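Local coordinates for Emp47p (form2) (Saccharomyces cerevisiae, PDB 2A6Z), which serves as a cargo receptor with a carbohydrate recognition domain, taking part in glycoprotein secretion and needed for Emp46p to leave the endoplasmic reticulum, at residues Phe63-Phe69 with Ser157-Tyr163; Ile82-Gln88 with Tyr105-Leu111; Asp167-Leu171 with Gln182-Phe188. All coordinates share one frame; numbering follows the deposited sequence. Where two conformers were deposited one is given.

How the interactions relate
The three contacts belong to one legume-lectin-like beta sandwich. Interaction 1 pairs two neighbouring strands of one sheet, interaction 2 pairs two of the other, and their centres lie about 13 Å apart across the hydrophobic core. There Phe63 CZ comes within 3.4 Å of Phe86 CZ, and Ile159 CD1 within 3.5 Å of Phe84 CE2. Interaction 3 sits farther out, about 18 Å from the centre of the chain, where the hairpin next to 157-163 ends the sheet of interaction 1. Tyr163 OH, 3.1 Å from Phe188 N, ties it back to interaction 1, while the Phe188 ring reaches Phe86 and Leu108 of interaction 2.

Interaction 1: residues Phe63-Phe69 with Ser157-Tyr163; sequences FTMEWTF and STIRVTY
Glu66 and Arg160 lie side by side on the outer face of an antiparallel strand pair, 63-69 against 157-163, in one sheet of the lectin beta sandwich. Arg160 runs extended, CG anti to its own N (chi1 177°), and this carries NE alongside the Glu66 carboxylate. The NE-H bond to Glu66 OE2 is 2.9 Å long and bent; OE2 sits in the guanidinium plane but is approached on its anti side, the two planes being turned 64° apart. Ser2 OG also bonds OE2, and Gln174 and Val222 take the NH1 and NH2 ends of Arg160, so the guanidinium is held at several corners. Thr162 CG2 rests over one of its faces, offset toward the rim, and packs 3.5 Å from Thr64 OG1, which is itself bonded to Gly221 O.

The opposite face of the sheet is apolar and looks into the core. Phe63 slants across Tyr163, its CE2 3.6 Å from Tyr163 CB. Met65 and Val161 point the same way, and in the methionine conformer modelled here CE comes to 3.8 Å from Val161 CG1. At the far end Phe69 CE2 meets Ile159 CD1 at 3.5 Å. Backbone bonds join the strands throughout, and beyond Thr68 and Thr158 one water spans the two hydroxyls, 2.7 Å from each OG1.

Interaction 2: residues Ile82-Gln88 with Tyr105-Leu111; sequences ISFWFVQ and YDGLQLL
Ser83, in the conformer modelled here, takes a hydrogen bond from Gln109 near the start of an antiparallel pairing in the second sheet of the lectin-like beta sandwich, with strand 82-88 running against 108-111. In that conformer Gln109 NE2 lies 2.9 Å from Ser83 OG, and the bond is nearly straight, with the hydroxyl oxygen in the amide plane.

Phe84 comes next, on the core face beside Leu110. Their backbones exchange two bonds, and Leu110 O also lies at the edge of the phenyl ring, which reaches across the sandwich to Trp67 and Phe69.

Trp85 returns to the face of Ser83. Gln109 swings its CG away from the backbone N (chi1 178°), and its extended chain runs alongside the indole with the amide almost parallel to it. Gln109 CG sits over the six-membered ring, 4.0 Å from its centroid, a CH-pi contact. The rim of that ring is turned toward the face of Tyr105 in a T-shaped stack with planes at 73°, Trp85 CZ3 being 3.7 Å from Tyr105 CD2. Thr198 takes the indole NE1, and Trp52 stacks on the ring.

Phe86 points back into the core beside Leu108, stacked on Phe63 and Tyr193. Val87 follows, its CG1 3.8 Å from Tyr105 CB. Opposite it the chain turns a corner at Gly107, whose backbone angles call for glycine. At Gln88 the pairing closes with a bond of 2.7 Å from Gln88 N to Asp106 O, and a water joins Gln88 O to Asp106 N, 2.8 Å from the carbonyl oxygen.

Interaction 3: residues Asp167-Leu171 with Gln182-Phe188; sequences DDNLL and QTRKVRF
Arg184 lies along the turn 167-169, just past the last paired residues of a beta hairpin at the margin of the lectin sandwich. Its CB sits 3.6 Å from Asp168 O, and CG and CD follow the same carbonyl more closely, each 3.3 Å from that oxygen. The chain stays extended as far as NE (chi2 -176°, chi3 178°), which brings NE to Asp167 O, a nearly straight bond of 2.9 Å tilted out of the carbonyl plane. CZ lies beneath Leu170 CD1, whose methyl stands 3.9 Å above the centre of one guanidinium face, and NH1 lies beside that CD1 at 4.0 Å. NH2 completes the grip with a salt bridge of 3.1 Å to Asp167 OD1, which it meets from above the carboxylate plane.

Leu171 and Thr183 form the hydrogen-bonded pair at the open end of the hairpin, while Thr183 OG1 accepts from Lys185 N in an ST turn. Asn169 and Leu170 make a G1 bulge opposite Asp164. A water collects Asp168 O, Asn169 ND2 and Arg184 O. On the buried side, Leu171 CD1 lies loosely at the edge of the Phe188 ring.

The arginine holds Asp167 through two different atoms, a carbonyl and a carboxylate oxygen, which fixes the rotation of its flat end. At the surface, solvent probably weakens the charge pairing, so the neutral backbone bond may supply a good part of the hold.

Interaction 1: residues Phe63-Phe69 with Ser157-Tyr163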
loop_
_atom_site.group_PDB
_atom_site.type_symbol
_atom_site.label_atom_id
_atom_site.label_comp_id
_atom_site.label_asym_id
_atom_site.label_seq_id
_atom_site.Cartn_x
_atom_site.Cartn_y
_atom_site.Cartn_z
ATOM N N PHE A 63 5.543 9.944 -11.332
ATOM C CA PHE A 63 5.894 8.545 -11.084
ATOM C C PHE A 63 4.612 7.713 -11.061
ATOM O O PHE A 63 3.520 8.199 -10.940
ATOM C CB PHE A 63 6.659 8.399 -9.733
ATOM C CG PHE A 63 5.832 8.662 -8.507
ATOM C CD1 PHE A 63 5.178 7.608 -7.855
ATOM C CD2 PHE A 63 5.695 9.933 -8.014
ATOM C CE1 PHE A 63 4.404 7.853 -6.765
ATOM C CE2 PHE A 63 4.896 10.196 -6.893
ATOM C CZ PHE A 63 4.229 9.154 -6.278
ATOM N N THR A 64 4.876 6.386 -11.114
ATOM C CA THR A 64 3.844 5.374 -11.025
ATOM C C THR A 64 4.325 4.307 -10.029
ATOM O O THR A 64 5.506 3.889 -10.068
ATOM C CB THR A 64 3.654 4.675 -12.353
ATOM O OG1 THR A 64 3.282 5.635 -13.340
ATOM C CG2 THR A 64 2.573 3.616 -12.325
ATOM N N MET A 65 3.421 3.830 -9.175
ATOM C CA MET A 65 3.635 2.671 -8.331
ATOM C C MET A 65 2.538 1.656 -8.629
ATOM O O MET A 65 1.348 1.998 -8.491
ATOM C CB MET A 65 3.578 3.051 -6.886
ATOM C CG MET A 65 4.487 4.061 -6.248
ATOM S SD MET A 65 4.289 4.712 -4.563
ATOM C CE MET A 65 2.632 5.393 -4.687
ATOM N N GLU A 66 2.894 0.416 -8.978
ATOM C CA GLU A 66 1.921 -0.645 -9.220
ATOM C C GLU A 66 2.159 -1.750 -8.229
ATOM O O GLU A 66 3.232 -2.397 -8.239
ATOM C CB GLU A 66 2.043 -1.186 -10.637
ATOM C CG GLU A 66 1.739 -0.189 -11.717
ATOM C CD GLU A 66 1.868 -0.614 -13.124
ATOM O OE1 GLU A 66 2.272 -1.780 -13.370
ATOM O OE2 GLU A 66 1.557 0.186 -14.025
ATOM N N TRP A 67 1.170 -2.024 -7.395
ATOM C CA TRP A 67 1.235 -3.127 -6.391
ATOM C C TRP A 67 0.349 -4.250 -6.843
ATOM O O TRP A 67 -0.835 -4.038 -7.133
ATOM C CB TRP A 67 0.735 -2.589 -5.048
ATOM C CG TRP A 67 1.630 -1.696 -4.297
ATOM C CD1 TRP A 67 1.597 -0.344 -4.213
ATOM C CD2 TRP A 67 2.746 -2.104 -3.452
ATOM N NE1 TRP A 67 2.609 0.124 -3.390
ATOM C CE2 TRP A 67 3.303 -0.944 -2.908
ATOM C CE3 TRP A 67 3.261 -3.379 -3.122
ATOM C CZ2 TRP A 67 4.405 -0.986 -2.024
ATOM C CZ3 TRP A 67 4.360 -3.379 -2.247
ATOM C CH2 TRP A 67 4.895 -2.210 -1.737
ATOM N N THR A 68 0.895 -5.468 -6.818
ATOM C CA THR A 68 0.129 -6.663 -7.139
ATOM C C THR A 68 0.003 -7.485 -5.818
ATOM O O THR A 68 1.024 -7.921 -5.276
ATOM C CB THR A 68 0.843 -7.490 -8.221
ATOM O OG1 THR A 68 1.019 -6.704 -9.390
ATOM C CG2 THR A 68 0.002 -8.696 -8.597
ATOM N N PHE A 69 -1.234 -7.640 -5.356
ATOM C CA PHE A 69 -1.452 -8.218 -4.009
ATOM C C PHE A 69 -2.695 -9.071 -4.027
ATOM O O PHE A 69 -3.543 -8.961 -4.921
ATOM C CB PHE A 69 -1.526 -7.151 -2.921
ATOM C CG PHE A 69 -2.928 -6.549 -2.804
ATOM C CD1 PHE A 69 -3.779 -6.941 -1.766
ATOM C CD2 PHE A 69 -3.407 -5.631 -3.740
ATOM C CE1 PHE A 69 -5.060 -6.458 -1.674
ATOM C CE2 PHE A 69 -4.686 -5.141 -3.634
ATOM C CZ PHE A 69 -5.527 -5.533 -2.605
ATOM N N SER A 157 -5.007 -8.648 -7.292
ATOM C CA SER A 157 -5.414 -7.335 -7.810
ATOM C C SER A 157 -4.200 -6.498 -8.068
ATOM O O SER A 157 -3.167 -6.664 -7.411
ATOM C CB SER A 157 -6.299 -6.651 -6.779
ATOM O OG SER A 157 -7.488 -7.335 -6.476
ATOM N N THR A 158 -4.390 -5.510 -8.987
ATOM C CA THR A 158 -3.310 -4.582 -9.266
ATOM C C THR A 158 -3.778 -3.153 -8.964
ATOM O O THR A 158 -4.714 -2.659 -9.581
ATOM C CB THR A 158 -2.876 -4.626 -10.753
ATOM O OG1 THR A 158 -2.657 -6.001 -11.114
ATOM C CG2 THR A 158 -1.572 -3.846 -10.941
ATOM N N ILE A 159 -3.098 -2.536 -7.998
ATOM C CA ILE A 159 -3.362 -1.127 -7.664
ATOM C C ILE A 159 -2.301 -0.302 -8.363
ATOM O O ILE A 159 -1.113 -0.488 -8.111
ATOM C CB ILE A 159 -3.325 -0.882 -6.137
ATOM C CG1 ILE A 159 -4.435 -1.680 -5.439
ATOM C CG2 ILE A 159 -3.401 0.600 -5.841
ATOM C CD1 ILE A 159 -4.333 -1.643 -3.931
ATOM N N ARG A 160 -2.743 0.623 -9.245
ATOM C CA ARG A 160 -1.791 1.452 -9.995
ATOM C C ARG A 160 -2.002 2.891 -9.572
ATOM O O ARG A 160 -3.075 3.488 -9.779
ATOM C CB ARG A 160 -2.081 1.265 -11.501
ATOM C CG ARG A 160 -1.186 2.163 -12.384
ATOM C CD ARG A 160 -1.387 1.715 -13.869
ATOM N NE ARG A 160 -0.315 2.321 -14.686
ATOM C CZ ARG A 160 -0.387 3.490 -15.299
ATOM N NH1 ARG A 160 -1.535 4.203 -15.267
ATOM N NH2 ARG A 160 0.676 3.923 -15.950
ATOM N N VAL A 161 -0.966 3.447 -8.960
ATOM C CA VAL A 161 -0.979 4.810 -8.438
ATOM C C VAL A 161 -0.116 5.654 -9.344
ATOM O O VAL A 161 1.058 5.330 -9.583
ATOM C CB VAL A 161 -0.387 4.866 -7.007
ATOM C CG1 VAL A 161 -0.577 6.266 -6.422
ATOM C CG2 VAL A 161 -0.994 3.785 -6.151
ATOM N N THR A 162 -0.676 6.753 -9.873
ATOM C CA THR A 162 0.086 7.646 -10.717
ATOM C C THR A 162 -0.011 9.050 -10.166
ATOM O O THR A 162 -1.030 9.487 -9.657
ATOM C CB THR A 162 -0.417 7.630 -12.185
ATOM O OG1 THR A 162 -1.828 7.844 -12.234
ATOM C CG2 THR A 162 -0.078 6.305 -12.871
ATOM N N TYR A 163 1.123 9.782 -10.285
ATOM C CA TYR A 163 1.179 11.169 -9.871
ATOM C C TYR A 163 1.850 11.952 -11.021
ATOM O O TYR A 163 3.025 11.706 -11.328
ATOM C CB TYR A 163 1.964 11.333 -8.560
ATOM C CG TYR A 163 1.937 12.757 -8.052
ATOM C CD1 TYR A 163 0.740 13.397 -7.713
ATOM C CD2 TYR A 163 3.113 13.489 -7.898
ATOM C CE1 TYR A 163 0.686 14.698 -7.250
ATOM C CE2 TYR A 163 3.065 14.786 -7.420
ATOM C CZ TYR A 163 1.884 15.408 -7.115
ATOM O OH TYR A 163 1.809 16.678 -6.607
HETATM O O HOH W 1 3.767 4.215 -15.576
HETATM O O HOH W 2 -0.243 -7.038 -11.746
#

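Interaction 2: residues Ile82-Gln88 with Tyr105-Leu111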
loop_
_atom_site.group_PDB
_atom_site.type_symbol
_atom_site.label_atom_id
_atom_site.label_comp_id
_atom_site.label_asym_id
_atom_site.label_seq_id
_atom_site.Cartn_x
_atom_site.Cartn_y
_atom_site.Cartn_z
ATOM N N ILE A 82 -5.048 -3.775 4.769
ATOM C CA ILE A 82 -3.713 -3.644 4.125
ATOM C C ILE A 82 -3.583 -2.188 3.675
ATOM O O ILE A 82 -4.517 -1.628 3.095
ATOM C CB ILE A 82 -3.501 -4.666 2.985
ATOM C CG1 ILE A 82 -2.102 -4.525 2.355
ATOM C CG2 ILE A 82 -4.591 -4.616 1.907
ATOM C CD1 ILE A 82 -1.712 -5.642 1.428
ATOM N N SER A 83 -2.439 -1.617 3.997
ATOM C CA SER A 83 -2.162 -0.202 3.684
ATOM C C SER A 83 -0.907 -0.086 2.839
ATOM O O SER A 83 0.134 -0.708 3.094
ATOM C CB SER A 83 -1.914 0.552 4.972
ATOM O OG SER A 83 -3.117 0.832 5.670
ATOM N N PHE A 84 -1.012 0.769 1.818
ATOM C CA PHE A 84 0.078 1.097 0.896
ATOM C C PHE A 84 0.464 2.544 1.140
ATOM O O PHE A 84 -0.405 3.405 1.182
ATOM C CB PHE A 84 -0.349 0.887 -0.567
ATOM C CG PHE A 84 -0.881 -0.495 -0.834
ATOM C CD1 PHE A 84 -0.051 -1.500 -1.290
ATOM C CD2 PHE A 84 -2.239 -0.801 -0.649
ATOM C CE1 PHE A 84 -0.522 -2.770 -1.538
ATOM C CE2 PHE A 84 -2.717 -2.074 -0.845
ATOM C CZ PHE A 84 -1.842 -3.061 -1.316
ATOM N N TRP A 85 1.761 2.785 1.326
ATOM C CA TRP A 85 2.218 4.057 1.859
ATOM C C TRP A 85 3.127 4.814 0.881
ATOM O O TRP A 85 3.937 4.184 0.183
ATOM C CB TRP A 85 3.030 3.820 3.135
ATOM C CG TRP A 85 2.276 3.087 4.208
ATOM C CD1 TRP A 85 2.257 1.726 4.400
ATOM C CD2 TRP A 85 1.442 3.666 5.228
ATOM N NE1 TRP A 85 1.452 1.413 5.500
ATOM C CE2 TRP A 85 0.968 2.583 6.013
ATOM C CE3 TRP A 85 1.076 4.981 5.564
ATOM C CZ2 TRP A 85 0.120 2.776 7.130
ATOM C CZ3 TRP A 85 0.257 5.155 6.663
ATOM C CH2 TRP A 85 -0.218 4.070 7.434
ATOM N N PHE A 86 3.023 6.114 0.920
ATOM C CA PHE A 86 3.933 7.027 0.229
ATOM C C PHE A 86 4.098 8.240 1.169
ATOM O O PHE A 86 3.262 9.121 1.161
ATOM C CB PHE A 86 3.347 7.388 -1.142
ATOM C CG PHE A 86 4.211 8.389 -1.920
ATOM C CD1 PHE A 86 5.385 7.920 -2.517
ATOM C CD2 PHE A 86 3.868 9.735 -2.057
ATOM C CE1 PHE A 86 6.212 8.778 -3.248
ATOM C CE2 PHE A 86 4.665 10.569 -2.782
ATOM C CZ PHE A 86 5.834 10.089 -3.395
ATOM N N VAL A 87 5.135 8.185 2.005
ATOM C CA VAL A 87 5.177 9.096 3.158
ATOM C C VAL A 87 6.607 9.669 3.375
ATOM O O VAL A 87 7.594 8.950 3.200
ATOM C CB VAL A 87 4.696 8.424 4.473
ATOM C CG1 VAL A 87 3.239 7.925 4.318
ATOM C CG2 VAL A 87 5.563 7.259 4.897
ATOM N N GLN A 88 6.667 10.917 3.774
ATOM C CA GLN A 88 7.998 11.543 3.969
ATOM C C GLN A 88 8.573 11.132 5.304
ATOM O O GLN A 88 7.951 11.301 6.339
ATOM C CB GLN A 88 7.855 13.056 3.969
ATOM C CG GLN A 88 7.411 13.735 2.747
ATOM C CD GLN A 88 7.198 15.229 3.041
ATOM O OE1 GLN A 88 8.135 15.920 3.456
ATOM N NE2 GLN A 88 5.957 15.667 2.838
ATOM N N TYR A 105 1.760 9.824 9.992
ATOM C CA TYR A 105 2.517 9.953 8.708
ATOM C C TYR A 105 2.341 11.326 8.097
ATOM O O TYR A 105 1.382 12.037 8.388
ATOM C CB TYR A 105 2.028 8.838 7.774
ATOM C CG TYR A 105 0.611 8.992 7.344
ATOM C CD1 TYR A 105 0.237 9.591 6.126
ATOM C CD2 TYR A 105 -0.431 8.498 8.166
ATOM C CE1 TYR A 105 -1.079 9.724 5.735
ATOM C CE2 TYR A 105 -1.764 8.634 7.792
ATOM C CZ TYR A 105 -2.069 9.231 6.598
ATOM O OH TYR A 105 -3.393 9.380 6.189
ATOM N N ASP A 106 3.276 11.643 7.183
ATOM C CA ASP A 106 3.236 12.849 6.364
ATOM C C ASP A 106 3.217 12.446 4.912
ATOM O O ASP A 106 4.288 12.125 4.352
ATOM C CB ASP A 106 4.515 13.661 6.679
ATOM C CG ASP A 106 4.574 14.958 5.904
ATOM O OD1 ASP A 106 3.578 15.285 5.206
ATOM O OD2 ASP A 106 5.646 15.603 5.989
ATOM N N GLY A 107 2.067 12.337 4.298
ATOM C CA GLY A 107 1.954 11.863 2.958
ATOM C C GLY A 107 0.599 11.162 2.750
ATOM O O GLY A 107 -0.440 11.636 3.222
ATOM N N LEU A 108 0.643 10.055 2.011
ATOM C CA LEU A 108 -0.506 9.323 1.529
ATOM C C LEU A 108 -0.549 7.906 2.082
ATOM O O LEU A 108 0.460 7.154 2.041
ATOM C CB LEU A 108 -0.411 9.229 -0.014
ATOM C CG LEU A 108 -1.493 8.397 -0.729
ATOM C CD1 LEU A 108 -2.867 9.077 -0.588
ATOM C CD2 LEU A 108 -1.086 8.204 -2.180
ATOM N N GLN A 109 -1.734 7.513 2.564
ATOM C CA GLN A 109 -2.046 6.145 2.888
ATOM C C GLN A 109 -3.175 5.679 1.950
ATOM O O GLN A 109 -4.200 6.355 1.836
ATOM C CB GLN A 109 -2.538 6.056 4.346
ATOM C CG GLN A 109 -2.942 4.652 4.775
ATOM C CD GLN A 109 -3.887 4.618 5.975
ATOM O OE1 GLN A 109 -4.475 5.607 6.369
ATOM N NE2 GLN A 109 -4.016 3.462 6.575
ATOM N N LEU A 110 -2.991 4.516 1.340
ATOM C CA LEU A 110 -4.102 3.857 0.597
ATOM C C LEU A 110 -4.483 2.632 1.415
ATOM O O LEU A 110 -3.647 1.744 1.612
ATOM C CB LEU A 110 -3.671 3.433 -0.806
ATOM C CG LEU A 110 -3.221 4.569 -1.699
ATOM C CD1 LEU A 110 -2.747 4.040 -3.051
ATOM C CD2 LEU A 110 -4.325 5.590 -1.935
ATOM N N LEU A 111 -5.729 2.611 1.867
ATOM C CA LEU A 111 -6.206 1.544 2.749
ATOM C C LEU A 111 -7.199 0.658 2.002
ATOM O O LEU A 111 -8.204 1.179 1.474
ATOM C CB LEU A 111 -6.905 2.140 3.974
ATOM C CG LEU A 111 -7.571 1.115 4.913
ATOM C CD1 LEU A 111 -6.551 0.179 5.546
ATOM C CD2 LEU A 111 -8.334 1.878 6.002
HETATM O O HOH W 3 5.690 10.078 7.348
HETATM O O HOH W 4 3.719 14.713 1.790
#

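Interaction 3: residues Asp167-Leu171 with Gln182-Phe188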
loop_
_atom_site.group_PDB
_atom_site.type_symbol
_atom_site.label_atom_id
_atom_site.label_comp_id
_atom_site.label_asym_id
_atom_site.label_seq_id
_atom_site.Cartn_x
_atom_site.Cartn_y
_atom_site.Cartn_z
ATOM N N ASP A 167 0.205 16.895 -15.726
ATOM C CA ASP A 167 -1.253 17.030 -15.883
ATOM C C ASP A 167 -1.807 17.749 -14.654
ATOM O O ASP A 167 -2.802 17.329 -14.074
ATOM C CB ASP A 167 -1.844 15.619 -16.123
ATOM C CG ASP A 167 -3.269 15.644 -16.675
ATOM O OD1 ASP A 167 -3.825 16.734 -16.949
ATOM O OD2 ASP A 167 -3.830 14.531 -16.834
ATOM N N ASP A 168 -1.128 18.836 -14.254
ATOM C CA ASP A 168 -1.578 19.699 -13.131
ATOM C C ASP A 168 -1.739 18.907 -11.846
ATOM O O ASP A 168 -2.704 19.056 -11.088
ATOM C CB ASP A 168 -2.876 20.441 -13.552
ATOM C CG ASP A 168 -2.542 21.425 -14.648
ATOM O OD1 ASP A 168 -1.708 22.335 -14.434
ATOM O OD2 ASP A 168 -3.043 21.324 -15.782
ATOM N N ASN A 169 -0.719 18.075 -11.522
ATOM C CA ASN A 169 -0.601 17.377 -10.271
ATOM C C ASN A 169 -1.759 16.362 -10.107
ATOM O O ASN A 169 -2.352 16.301 -9.038
ATOM C CB ASN A 169 -0.583 18.321 -9.041
ATOM C CG ASN A 169 0.279 19.511 -9.308
ATOM O OD1 ASN A 169 1.500 19.367 -9.572
ATOM N ND2 ASN A 169 -0.326 20.679 -9.175
ATOM N N LEU A 170 -2.040 15.603 -11.162
ATOM C CA LEU A 170 -3.120 14.607 -11.057
ATOM C C LEU A 170 -2.604 13.377 -10.293
ATOM O O LEU A 170 -1.653 12.696 -10.723
ATOM C CB LEU A 170 -3.549 14.191 -12.470
ATOM C CG LEU A 170 -4.761 13.212 -12.480
ATOM C CD1 LEU A 170 -5.994 13.903 -11.932
ATOM C CD2 LEU A 170 -4.996 12.710 -13.885
ATOM N N LEU A 171 -3.277 13.069 -9.197
ATOM C CA LEU A 171 -3.067 11.824 -8.413
ATOM C C LEU A 171 -4.227 10.902 -8.783
ATOM O O LEU A 171 -5.382 11.292 -8.590
ATOM C CB LEU A 171 -3.072 12.142 -6.936
ATOM C CG LEU A 171 -3.031 10.945 -6.008
ATOM C CD1 LEU A 171 -1.708 10.146 -6.178
ATOM C CD2 LEU A 171 -3.172 11.399 -4.552
ATOM N N GLN A 182 -9.525 9.955 -8.669
ATOM C CA GLN A 182 -8.455 10.880 -9.077
ATOM C C GLN A 182 -8.721 12.244 -8.484
ATOM O O GLN A 182 -9.868 12.612 -8.191
ATOM C CB GLN A 182 -8.314 10.970 -10.602
ATOM C CG GLN A 182 -9.482 11.641 -11.302
ATOM C CD GLN A 182 -9.251 11.752 -12.794
ATOM O OE1 GLN A 182 -9.002 10.757 -13.444
ATOM N NE2 GLN A 182 -9.355 12.986 -13.292
ATOM N N THR A 183 -7.653 13.032 -8.354
ATOM C CA THR A 183 -7.783 14.394 -7.800
ATOM C C THR A 183 -6.570 15.208 -8.206
ATOM O O THR A 183 -5.488 14.674 -8.456
ATOM C CB THR A 183 -7.884 14.331 -6.263
ATOM O OG1 THR A 183 -8.130 15.678 -5.752
ATOM C CG2 THR A 183 -6.609 13.822 -5.583
ATOM N N ARG A 184 -6.748 16.533 -8.211
ATOM C CA ARG A 184 -5.668 17.490 -8.379
ATOM C C ARG A 184 -5.522 18.336 -7.103
ATOM O O ARG A 184 -4.792 19.333 -7.086
ATOM C CB ARG A 184 -5.900 18.403 -9.595
ATOM C CG ARG A 184 -5.709 17.606 -10.888
ATOM C CD ARG A 184 -5.832 18.473 -12.128
ATOM N NE ARG A 184 -5.610 17.758 -13.372
ATOM C CZ ARG A 184 -6.575 17.141 -14.052
ATOM N NH1 ARG A 184 -7.790 17.115 -13.558
ATOM N NH2 ARG A 184 -6.314 16.502 -15.195
ATOM N N LYS A 185 -6.135 17.917 -5.993
ATOM C CA LYS A 185 -6.073 18.723 -4.772
ATOM C C LYS A 185 -4.834 18.440 -3.933
ATOM O O LYS A 185 -4.613 19.156 -2.959
ATOM C CB LYS A 185 -7.321 18.526 -3.908
ATOM C CG LYS A 185 -8.582 19.054 -4.558
ATOM C CD LYS A 185 -9.838 18.619 -3.831
ATOM C CE LYS A 185 -10.328 19.391 -2.641
ATOM N NZ LYS A 185 -11.548 18.630 -2.198
ATOM N N VAL A 186 -4.050 17.429 -4.278
ATOM C CA VAL A 186 -2.873 17.051 -3.512
ATOM C C VAL A 186 -1.623 17.397 -4.296
ATOM O O VAL A 186 -1.371 16.844 -5.379
ATOM C CB VAL A 186 -2.890 15.539 -3.233
ATOM C CG1 VAL A 186 -1.734 15.106 -2.355
ATOM C CG2 VAL A 186 -4.212 15.166 -2.542
ATOM N N ARG A 187 -0.857 18.361 -3.776
ATOM C CA ARG A 187 0.424 18.748 -4.391
ATOM C C ARG A 187 1.478 18.329 -3.409
ATOM O O ARG A 187 1.764 19.046 -2.431
ATOM C CB ARG A 187 0.526 20.244 -4.698
ATOM C CG ARG A 187 -0.639 20.668 -5.632
ATOM C CD ARG A 187 -0.478 22.065 -6.178
ATOM N NE ARG A 187 -0.593 23.087 -5.111
ATOM C CZ ARG A 187 -0.625 24.383 -5.339
ATOM N NH1 ARG A 187 -0.488 24.797 -6.590
ATOM N NH2 ARG A 187 -0.735 25.290 -4.399
ATOM N N PHE A 188 2.064 17.161 -3.587
ATOM C CA PHE A 188 3.067 16.657 -2.680
ATOM C C PHE A 188 4.314 17.535 -2.706
ATOM O O PHE A 188 4.808 17.893 -3.788
ATOM C CB PHE A 188 3.541 15.261 -3.063
ATOM C CG PHE A 188 2.476 14.170 -2.876
ATOM C CD1 PHE A 188 2.093 13.766 -1.606
ATOM C CD2 PHE A 188 1.924 13.535 -3.978
ATOM C CE1 PHE A 188 1.167 12.739 -1.450
ATOM C CE2 PHE A 188 0.972 12.526 -3.821
ATOM C CZ PHE A 188 0.592 12.121 -2.554
HETATM O O HOH W 5 -3.152 20.806 -8.752
HETATM O O HOH W 6 0.217 23.665 -9.391
#